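Local coordinates for putative uncharacterized protein (Streptococcus mutans, PDB 3BGK), which probably dehydrates the S form of NAD(P)HX, a hydrated and damaged form of NAD(P)H, at the expense of ADP, helping to repair the cofactor, at residues I74-L79 against M249-A254; V128-P133 against M256-V261; P242-G247 against F277-I282. All coordinates share one frame; numbering follows the deposited sequence.

Contact 1. Residues I74-L79 against M249-A254; sequences IIMAAL and MGDTLA. With PO4 (phosphate ion), chain B.
The D251 carboxylate meets M76 on one side and a bound phosphate on the other. M76 CE approaches OD2 of D251 at 3.6 Å, tilted out of the carboxylate plane, while phosphate O3 stands above the opposite side, 2.9 Å from OD2 of D251. The carboxylate is placed there by CG lying beside the backbone N (chi1 -52°). The phosphate sits at the start of helix 249-263: G250 N donates to phosphate O4 (2.7 Å, 151°), and D251 N reaches phosphate O3 over 3.3 Å, with G248 N and H186 NE2 binding as well. This resembles the anion hole of ribokinase-like enzymes and agrees with the AMP and NADPHX sites predicted at G250 and D251. A77 CB packs on D251 O at 3.4 Å, where the backbones come closest, A77 opposite T252. A water donates to M76 O at 2.8 Å and pairs with OG1 of T252, a hydroxyl also bonded to G248 O. The segment axes come within 7.1 Å at -40°. M76 and T252 both lean on P295 of helix 295-310, I75 packs against helix 98-104, I74 reaches strand 88-93, and M76 touches E107 of the second subunit.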
loop_
_atom_site.group_PDB
_atom_site.type_symbol
_atom_site.label_atom_id
_atom_site.label_comp_id
_atom_site.label_asym_id
_atom_site.label_seq_id
_atom_site.Cartn_x
_atom_site.Cartn_y
_atom_site.Cartn_z
ATOM N N ILE A 74 11.514 4.406 10.529
ATOM C CA ILE A 74 10.699 3.906 11.632
ATOM C C ILE A 74 9.660 2.901 11.128
ATOM O O ILE A 74 9.263 2.005 11.868
ATOM C CB ILE A 74 10.053 5.038 12.461
ATOM C CG1 ILE A 74 9.838 4.601 13.918
ATOM C CG2 ILE A 74 8.732 5.510 11.837
ATOM C CD1 ILE A 74 11.110 4.320 14.719
ATOM N N ILE A 75 9.241 3.053 9.870
ATOM C CA ILE A 75 8.342 2.108 9.221
ATOM C C ILE A 75 9.044 0.767 9.020
ATOM O O ILE A 75 8.418 -0.289 9.140
ATOM C CB ILE A 75 7.818 2.628 7.854
ATOM C CG1 ILE A 75 6.970 3.891 8.040
ATOM C CG2 ILE A 75 7.011 1.550 7.140
ATOM C CD1 ILE A 75 6.582 4.600 6.733
HETATM N N MSE A 76 10.339 0.807 8.726
HETATM C CA MSE A 76 11.092 -0.422 8.466
HETATM C C MSE A 76 11.483 -1.138 9.745
HETATM O O MSE A 76 11.507 -2.367 9.791
HETATM C CB MSE A 76 12.304 -0.147 7.586
HETATM C CG MSE A 76 11.927 0.052 6.135
HETATM SE SE MSE A 76 13.438 0.463 4.992
HETATM C CE MSE A 76 14.012 2.182 5.731
ATOM N N ALA A 77 11.768 -0.369 10.791
ATOM C CA ALA A 77 11.982 -0.946 12.112
ATOM C C ALA A 77 10.669 -1.519 12.658
ATOM O O ALA A 77 10.650 -2.620 13.208
ATOM C CB ALA A 77 12.565 0.085 13.053
ATOM N N ALA A 78 9.573 -0.781 12.482
ATOM C CA ALA A 78 8.255 -1.258 12.897
ATOM C C ALA A 78 7.893 -2.578 12.218
ATOM O O ALA A 78 7.526 -3.542 12.890
ATOM C CB ALA A 78 7.195 -0.211 12.629
ATOM N N LEU A 79 8.010 -2.612 10.889
ATOM C CA LEU A 79 7.766 -3.821 10.104
ATOM C C LEU A 79 8.562 -5.011 10.623
ATOM O O LEU A 79 8.017 -6.101 10.775
ATOM C CB LEU A 79 8.075 -3.587 8.621
ATOM C CG LEU A 79 6.993 -2.944 7.745
ATOM C CD1 LEU A 79 7.549 -2.625 6.359
ATOM C CD2 LEU A 79 5.755 -3.833 7.630
HETATM N N MSE A 249 18.762 -1.095 5.841
HETATM C CA MSE A 249 19.202 -2.390 6.362
HETATM C C MSE A 249 19.377 -2.365 7.878
HETATM O O MSE A 249 19.012 -3.316 8.565
HETATM C CB MSE A 249 20.502 -2.832 5.672
HETATM C CG MSE A 249 20.946 -4.274 5.966
HETATM SE SE MSE A 249 19.634 -5.661 5.504
HETATM C CE MSE A 249 19.328 -5.185 3.642
ATOM N N GLY A 250 19.924 -1.271 8.393
ATOM C CA GLY A 250 20.133 -1.107 9.834
ATOM C C GLY A 250 18.848 -0.933 10.626
ATOM O O GLY A 250 18.725 -1.450 11.748
ATOM N N ASP A 251 17.892 -0.205 10.041
ATOM C CA ASP A 251 16.590 0.016 10.658
ATOM C C ASP A 251 15.882 -1.319 10.880
ATOM O O ASP A 251 15.373 -1.587 11.974
ATOM C CB ASP A 251 15.733 0.958 9.806
ATOM C CG ASP A 251 16.456 2.243 9.447
ATOM O OD1 ASP A 251 16.943 2.937 10.365
ATOM O OD2 ASP A 251 16.532 2.568 8.241
ATOM N N THR A 252 15.884 -2.158 9.849
ATOM C CA THR A 252 15.352 -3.515 9.922
ATOM C C THR A 252 16.023 -4.335 11.023
ATOM O O THR A 252 15.348 -5.056 11.754
ATOM C CB THR A 252 15.504 -4.234 8.571
ATOM O OG1 THR A 252 14.906 -3.435 7.548
ATOM C CG2 THR A 252 14.826 -5.604 8.600
ATOM N N LEU A 253 17.344 -4.212 11.151
ATOM C CA LEU A 253 18.075 -4.901 12.215
ATOM C C LEU A 253 17.636 -4.428 13.601
ATOM O O LEU A 253 17.409 -5.250 14.496
ATOM C CB LEU A 253 19.585 -4.725 12.048
ATOM C CG LEU A 253 20.461 -5.437 13.088
ATOM C CD1 LEU A 253 20.103 -6.923 13.210
ATOM C CD2 LEU A 253 21.948 -5.253 12.801
ATOM N N ALA A 254 17.520 -3.109 13.765
ATOM C CA ALA A 254 17.058 -2.496 15.007
ATOM C C ALA A 254 15.669 -3.005 15.410
ATOM O O ALA A 254 15.426 -3.301 16.580
ATOM C CB ALA A 254 17.044 -0.985 14.862
HETATM P P PO4 B . 20.680 1.990 7.176
HETATM O O1 PO4 B . 20.450 2.477 5.761
HETATM O O2 PO4 B . 21.484 3.045 7.904
HETATM O O3 PO4 B . 19.360 1.808 7.892
HETATM O O4 PO4 B . 21.428 0.669 7.168
HETATM O O HOH W 1 12.076 -3.746 7.406
#

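Contact 2. Residues V128-P133 against M256-V261; sequences VVLMGP and MIAGFV
V128 and V261 form the tight end of this strand-on-helix packing. Their CG2 methyls, V128 CG2 and V261 CG2, lie 3.7 Å apart, and the two side chains cross at about a right angle. V261 CG2 meets both branches of V128, coming within 4.0 Å of V128 CG1. It is aimed there by a first torsion of -60°, which sets CG2 between the backbone N and the carbonyl carbon. One helical turn earlier, A258 CB receives L130 CD2 at 3.9 Å. The same alanine is only loosely met by V128, whose CG1 stays 4.4 Å from A258 CB.

Beyond L130 the packing fades. The chain leaves the strand at G132 and P133 without touching 256-261. On the helix, the side chains of M256 and F260 serve helix 268-287 instead. The loose end is nevertheless not a solvent side, since G132, P133 and M256 are buried too. Strand 128-131 and the 256-261 part of helix 249-263 run nearly antiparallel, at 172°, their short-segment axes 9.1 Å apart. V128 and L130 project from one face of the central sheet, while V129 and M131 on the other face pack on helix 139-151. This is the layering of an alpha/beta three-layer sandwich. V61 and I159, on the strands flanking 128-131, complete the apolar floor under A258.

No hydrogen bond joins the two segments. V128, V129 and L130 pair their backbones with strands 60-64 and 157-161, leaving helix and sheet to meet through methyl groups. Cohesion here therefore rests on shape and burial of hydrocarbon, with little directional constraint on the pairing.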
loop_
_atom_site.group_PDB
_atom_site.type_symbol
_atom_site.label_atom_id
_atom_site.label_comp_id
_atom_site.label_asym_id
_atom_site.label_seq_id
_atom_site.Cartn_x
_atom_site.Cartn_y
_atom_site.Cartn_z
ATOM N N VAL A 128 10.031 -2.604 26.177
ATOM C CA VAL A 128 11.224 -2.306 25.392
ATOM C C VAL A 128 11.015 -0.982 24.663
ATOM O O VAL A 128 9.975 -0.772 24.040
ATOM C CB VAL A 128 11.512 -3.439 24.370
ATOM C CG1 VAL A 128 12.583 -3.021 23.355
ATOM C CG2 VAL A 128 11.926 -4.723 25.095
ATOM N N VAL A 129 11.991 -0.087 24.760
ATOM C CA VAL A 129 11.923 1.188 24.053
ATOM C C VAL A 129 13.060 1.288 23.041
ATOM O O VAL A 129 14.240 1.306 23.408
ATOM C CB VAL A 129 11.906 2.408 25.018
ATOM C CG1 VAL A 129 11.938 3.732 24.238
ATOM C CG2 VAL A 129 10.676 2.358 25.923
ATOM N N LEU A 130 12.694 1.315 21.760
ATOM C CA LEU A 130 13.664 1.481 20.691
ATOM C C LEU A 130 13.616 2.915 20.191
ATOM O O LEU A 130 12.689 3.319 19.490
ATOM C CB LEU A 130 13.426 0.484 19.545
ATOM C CG LEU A 130 14.135 0.703 18.198
ATOM C CD1 LEU A 130 15.656 0.896 18.328
ATOM C CD2 LEU A 130 13.826 -0.436 17.248
HETATM N N MSE A 131 14.632 3.682 20.550
HETATM C CA MSE A 131 14.696 5.066 20.139
HETATM C C MSE A 131 15.861 5.270 19.183
HETATM O O MSE A 131 16.958 4.785 19.428
HETATM C CB MSE A 131 14.835 5.946 21.369
HETATM C CG MSE A 131 14.805 7.431 21.096
HETATM SE SE MSE A 131 15.171 8.437 22.725
HETATM C CE MSE A 131 16.679 7.411 23.419
ATOM N N GLY A 132 15.612 5.961 18.076
ATOM C CA GLY A 132 16.705 6.404 17.221
ATOM C C GLY A 132 16.571 6.307 15.714
ATOM O O GLY A 132 17.070 7.188 15.008
ATOM N N PRO A 133 15.934 5.234 15.199
ATOM C CA PRO A 133 15.892 5.122 13.737
ATOM C C PRO A 133 15.078 6.253 13.108
ATOM O O PRO A 133 13.865 6.334 13.295
ATOM C CB PRO A 133 15.247 3.745 13.489
ATOM C CG PRO A 133 14.557 3.385 14.753
ATOM C CD PRO A 133 15.254 4.106 15.871
HETATM N N MSE A 256 14.253 -5.891 14.425
HETATM C CA MSE A 256 14.365 -7.303 14.779
HETATM C C MSE A 256 14.901 -7.533 16.188
HETATM O O MSE A 256 14.301 -8.295 16.951
HETATM C CB MSE A 256 15.206 -8.057 13.761
HETATM C CG MSE A 256 14.490 -8.249 12.449
HETATM SE SE MSE A 256 15.530 -9.294 11.203
HETATM C CE MSE A 256 15.545 -10.992 12.174
ATOM N N ILE A 257 16.006 -6.870 16.534
ATOM C CA ILE A 257 16.542 -6.929 17.897
ATOM C C ILE A 257 15.485 -6.558 18.944
ATOM O O ILE A 257 15.379 -7.219 19.983
ATOM C CB ILE A 257 17.806 -6.041 18.081
ATOM C CG1 ILE A 257 18.943 -6.533 17.183
ATOM C CG2 ILE A 257 18.253 -6.029 19.557
ATOM C CD1 ILE A 257 20.014 -5.488 16.928
ATOM N N ALA A 258 14.705 -5.514 18.659
ATOM C CA ALA A 258 13.633 -5.083 19.552
ATOM C C ALA A 258 12.565 -6.159 19.735
ATOM O O ALA A 258 12.061 -6.350 20.844
ATOM C CB ALA A 258 13.008 -3.783 19.060
ATOM N N GLY A 259 12.226 -6.856 18.652
ATOM C CA GLY A 259 11.199 -7.887 18.686
ATOM C C GLY A 259 11.669 -9.122 19.437
ATOM O O GLY A 259 10.885 -9.762 20.163
ATOM N N PHE A 260 12.950 -9.458 19.267
ATOM C CA PHE A 260 13.537 -10.596 19.964
ATOM C C PHE A 260 13.558 -10.377 21.474
ATOM O O PHE A 260 13.058 -11.220 22.227
ATOM C CB PHE A 260 14.939 -10.906 19.427
ATOM C CG PHE A 260 14.951 -11.863 18.257
ATOM C CD1 PHE A 260 14.235 -11.584 17.092
ATOM C CD2 PHE A 260 15.699 -13.034 18.315
ATOM C CE1 PHE A 260 14.250 -12.460 16.009
ATOM C CE2 PHE A 260 15.730 -13.924 17.238
ATOM C CZ PHE A 260 15.006 -13.635 16.078
ATOM N N VAL A 261 14.103 -9.236 21.909
ATOM C CA VAL A 261 14.265 -8.944 23.337
ATOM C C VAL A 261 12.919 -8.807 24.056
ATOM O O VAL A 261 12.822 -9.054 25.262
ATOM C CB VAL A 261 15.174 -7.705 23.614
ATOM C CG1 VAL A 261 16.572 -7.921 23.052
ATOM C CG2 VAL A 261 14.564 -6.429 23.053
#

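Contact 3. Residues P242-G247 against F277-I282; sequences PYQATG and FLHSYI
The loop that leads into the phosphate-binding start of helix 249-263 is braced against helix 268-287 where Q244 reaches H279 and S280, close to the predicted AMP site. G250, a predicted AMP ligand, has H279 as a near neighbour, and T226, another, lies near S280. Q244 closes a short 3-10 segment, in which A245 N donates to P242 O at 3.1 Å, and the chain then bends through an inverse gamma turn centred on A245.

From this turn the Q244 side chain runs out extended beyond CG, bringing its amide carbon CD within 3.7 Å of S280 OG. The amide is probably turned over in the model, which leaves open the end atom that faces S280 and H279. The amide comes to the imidazole obliquely, the two planes standing 45° apart. The H279 ring is carried out from its helix with CG anti to the backbone N (chi1 172°). NE2 of H279 hydrogen-bonds to M249 O, which helps to fix the ring's rotation and ties helix 268-287 to the first turn of helix 249-263.

Nearby, OH of Y243 hydrogen-bonds to D284, giving the loop a hydrogen bond to helix 268-287. That helix packs against two others: H279 packs on L253 and M256 of helix 249-263, while L278 and Y281 press on helix 295-310. The outer part of the loop faces the second subunit, where P242 O accepts a hydrogen bond from R49 of that subunit.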
loop_
_atom_site.group_PDB
_atom_site.type_symbol
_atom_site.label_atom_id
_atom_site.label_comp_id
_atom_site.label_asym_id
_atom_site.label_seq_id
_atom_site.Cartn_x
_atom_site.Cartn_y
_atom_site.Cartn_z
ATOM N N PRO A 242 27.152 -8.617 0.324
ATOM C CA PRO A 242 27.105 -7.280 -0.279
ATOM C C PRO A 242 25.713 -6.861 -0.748
ATOM O O PRO A 242 25.463 -5.675 -0.940
ATOM C CB PRO A 242 28.058 -7.401 -1.473
ATOM C CG PRO A 242 28.051 -8.843 -1.815
ATOM C CD PRO A 242 27.897 -9.573 -0.515
ATOM N N TYR A 243 24.827 -7.835 -0.925
ATOM C CA TYR A 243 23.422 -7.600 -1.282
ATOM C C TYR A 243 22.654 -6.900 -0.145
ATOM O O TYR A 243 21.501 -6.484 -0.313
ATOM C CB TYR A 243 22.752 -8.932 -1.650
ATOM C CG TYR A 243 23.230 -10.087 -0.795
ATOM C CD1 TYR A 243 24.275 -10.912 -1.225
ATOM C CD2 TYR A 243 22.661 -10.338 0.455
ATOM C CE1 TYR A 243 24.731 -11.965 -0.441
ATOM C CE2 TYR A 243 23.110 -11.384 1.247
ATOM C CZ TYR A 243 24.145 -12.194 0.791
ATOM O OH TYR A 243 24.588 -13.237 1.568
ATOM N N GLN A 244 23.308 -6.779 1.006
ATOM C CA GLN A 244 22.732 -6.105 2.159
ATOM C C GLN A 244 23.093 -4.628 2.217
ATOM O O GLN A 244 22.552 -3.887 3.046
ATOM C CB GLN A 244 23.188 -6.785 3.442
ATOM C CG GLN A 244 22.361 -7.989 3.820
ATOM C CD GLN A 244 22.879 -8.665 5.059
ATOM O OE1 GLN A 244 22.310 -8.519 6.143
ATOM N NE2 GLN A 244 23.977 -9.395 4.918
ATOM N N ALA A 245 24.005 -4.201 1.348
ATOM C CA ALA A 245 24.509 -2.828 1.377
ATOM C C ALA A 245 23.524 -1.854 0.725
ATOM O O ALA A 245 23.838 -1.195 -0.277
ATOM C CB ALA A 245 25.874 -2.752 0.717
ATOM N N THR A 246 22.330 -1.774 1.310
ATOM C CA THR A 246 21.243 -0.964 0.769
ATOM C C THR A 246 20.528 -0.214 1.888
ATOM O O THR A 246 20.484 -0.685 3.029
ATOM C CB THR A 246 20.251 -1.816 -0.075
ATOM O OG1 THR A 246 19.249 -0.971 -0.650
ATOM C CG2 THR A 246 19.575 -2.887 0.764
ATOM N N GLY A 247 19.992 0.958 1.552
ATOM C CA GLY A 247 19.382 1.855 2.535
ATOM C C GLY A 247 18.262 1.190 3.311
ATOM O O GLY A 247 17.410 0.531 2.718
ATOM N N PHE A 277 21.955 -12.574 13.922
ATOM C CA PHE A 277 22.231 -13.691 13.015
ATOM C C PHE A 277 21.114 -13.870 11.992
ATOM O O PHE A 277 21.379 -13.993 10.796
ATOM C CB PHE A 277 22.463 -15.012 13.763
ATOM C CG PHE A 277 22.497 -16.226 12.852
ATOM C CD1 PHE A 277 23.662 -16.574 12.170
ATOM C CD2 PHE A 277 21.355 -17.002 12.653
ATOM C CE1 PHE A 277 23.690 -17.679 11.318
ATOM C CE2 PHE A 277 21.377 -18.106 11.803
ATOM C CZ PHE A 277 22.547 -18.442 11.135
ATOM N N LEU A 278 19.872 -13.894 12.469
ATOM C CA LEU A 278 18.731 -14.191 11.615
ATOM C C LEU A 278 18.520 -13.155 10.510
ATOM O O LEU A 278 18.204 -13.497 9.377
ATOM C CB LEU A 278 17.464 -14.368 12.459
ATOM C CG LEU A 278 16.343 -15.152 11.780
ATOM C CD1 LEU A 278 16.799 -16.555 11.435
ATOM C CD2 LEU A 278 15.146 -15.187 12.686
ATOM N N HIS A 279 18.697 -11.892 10.865
ATOM C CA HIS A 279 18.688 -10.775 9.928
ATOM C C HIS A 279 19.548 -11.091 8.690
ATOM O O HIS A 279 19.037 -11.097 7.560
ATOM C CB HIS A 279 19.171 -9.533 10.686
ATOM C CG HIS A 279 19.405 -8.325 9.834
ATOM N ND1 HIS A 279 20.635 -8.029 9.286
ATOM C CD2 HIS A 279 18.582 -7.311 9.481
ATOM C CE1 HIS A 279 20.553 -6.896 8.613
ATOM N NE2 HIS A 279 19.321 -6.436 8.724
ATOM N N SER A 280 20.831 -11.392 8.906
ATOM C CA SER A 280 21.757 -11.726 7.806
ATOM C C SER A 280 21.503 -13.094 7.176
ATOM O O SER A 280 21.697 -13.274 5.965
ATOM C CB SER A 280 23.218 -11.625 8.259
ATOM O OG SER A 280 23.650 -10.275 8.265
ATOM N N TYR A 281 21.080 -14.053 7.996
ATOM C CA TYR A 281 20.749 -15.393 7.518
ATOM C C TYR A 281 19.617 -15.353 6.499
ATOM O O TYR A 281 19.676 -16.045 5.483
ATOM C CB TYR A 281 20.386 -16.300 8.695
ATOM C CG TYR A 281 19.852 -17.662 8.321
ATOM C CD1 TYR A 281 20.712 -18.724 8.074
ATOM C CD2 TYR A 281 18.482 -17.893 8.241
ATOM C CE1 TYR A 281 20.223 -19.984 7.737
ATOM C CE2 TYR A 281 17.986 -19.137 7.907
ATOM C CZ TYR A 281 18.861 -20.180 7.659
ATOM O OH TYR A 281 18.365 -21.427 7.334
ATOM N N ILE A 282 18.595 -14.543 6.774
ATOM C CA ILE A 282 17.475 -14.364 5.846
ATOM C C ILE A 282 17.959 -13.693 4.551
ATOM O O ILE A 282 17.620 -14.133 3.445
ATOM C CB ILE A 282 16.295 -13.591 6.504
ATOM C CG1 ILE A 282 15.631 -14.460 7.580
ATOM C CG2 ILE A 282 15.272 -13.161 5.458
ATOM C CD1 ILE A 282 14.784 -13.693 8.594
#

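How the contacts relate
From the N terminus, helix 71-83 comes first and strand 128-131 second; both are met later in the chain by helix 249-263, whose first turns complete contact 1 across 169 intervening residues and whose later turns complete contact 2 across 122. Contact 3 starts at 242-247, just before that helix, and closes only at 277-282, after 29 residues. Every pair of contacts thus crosses along the chain and none nests. In space, contacts 1 and 2 meet where P133 packs on I74 and D251, their centres about 9 Å apart. M256 and F260 pack on L278, linking contact 2 to contact 3. Helix 249-263 thereby connects central sheet, helix 71-83 and helix 268-287.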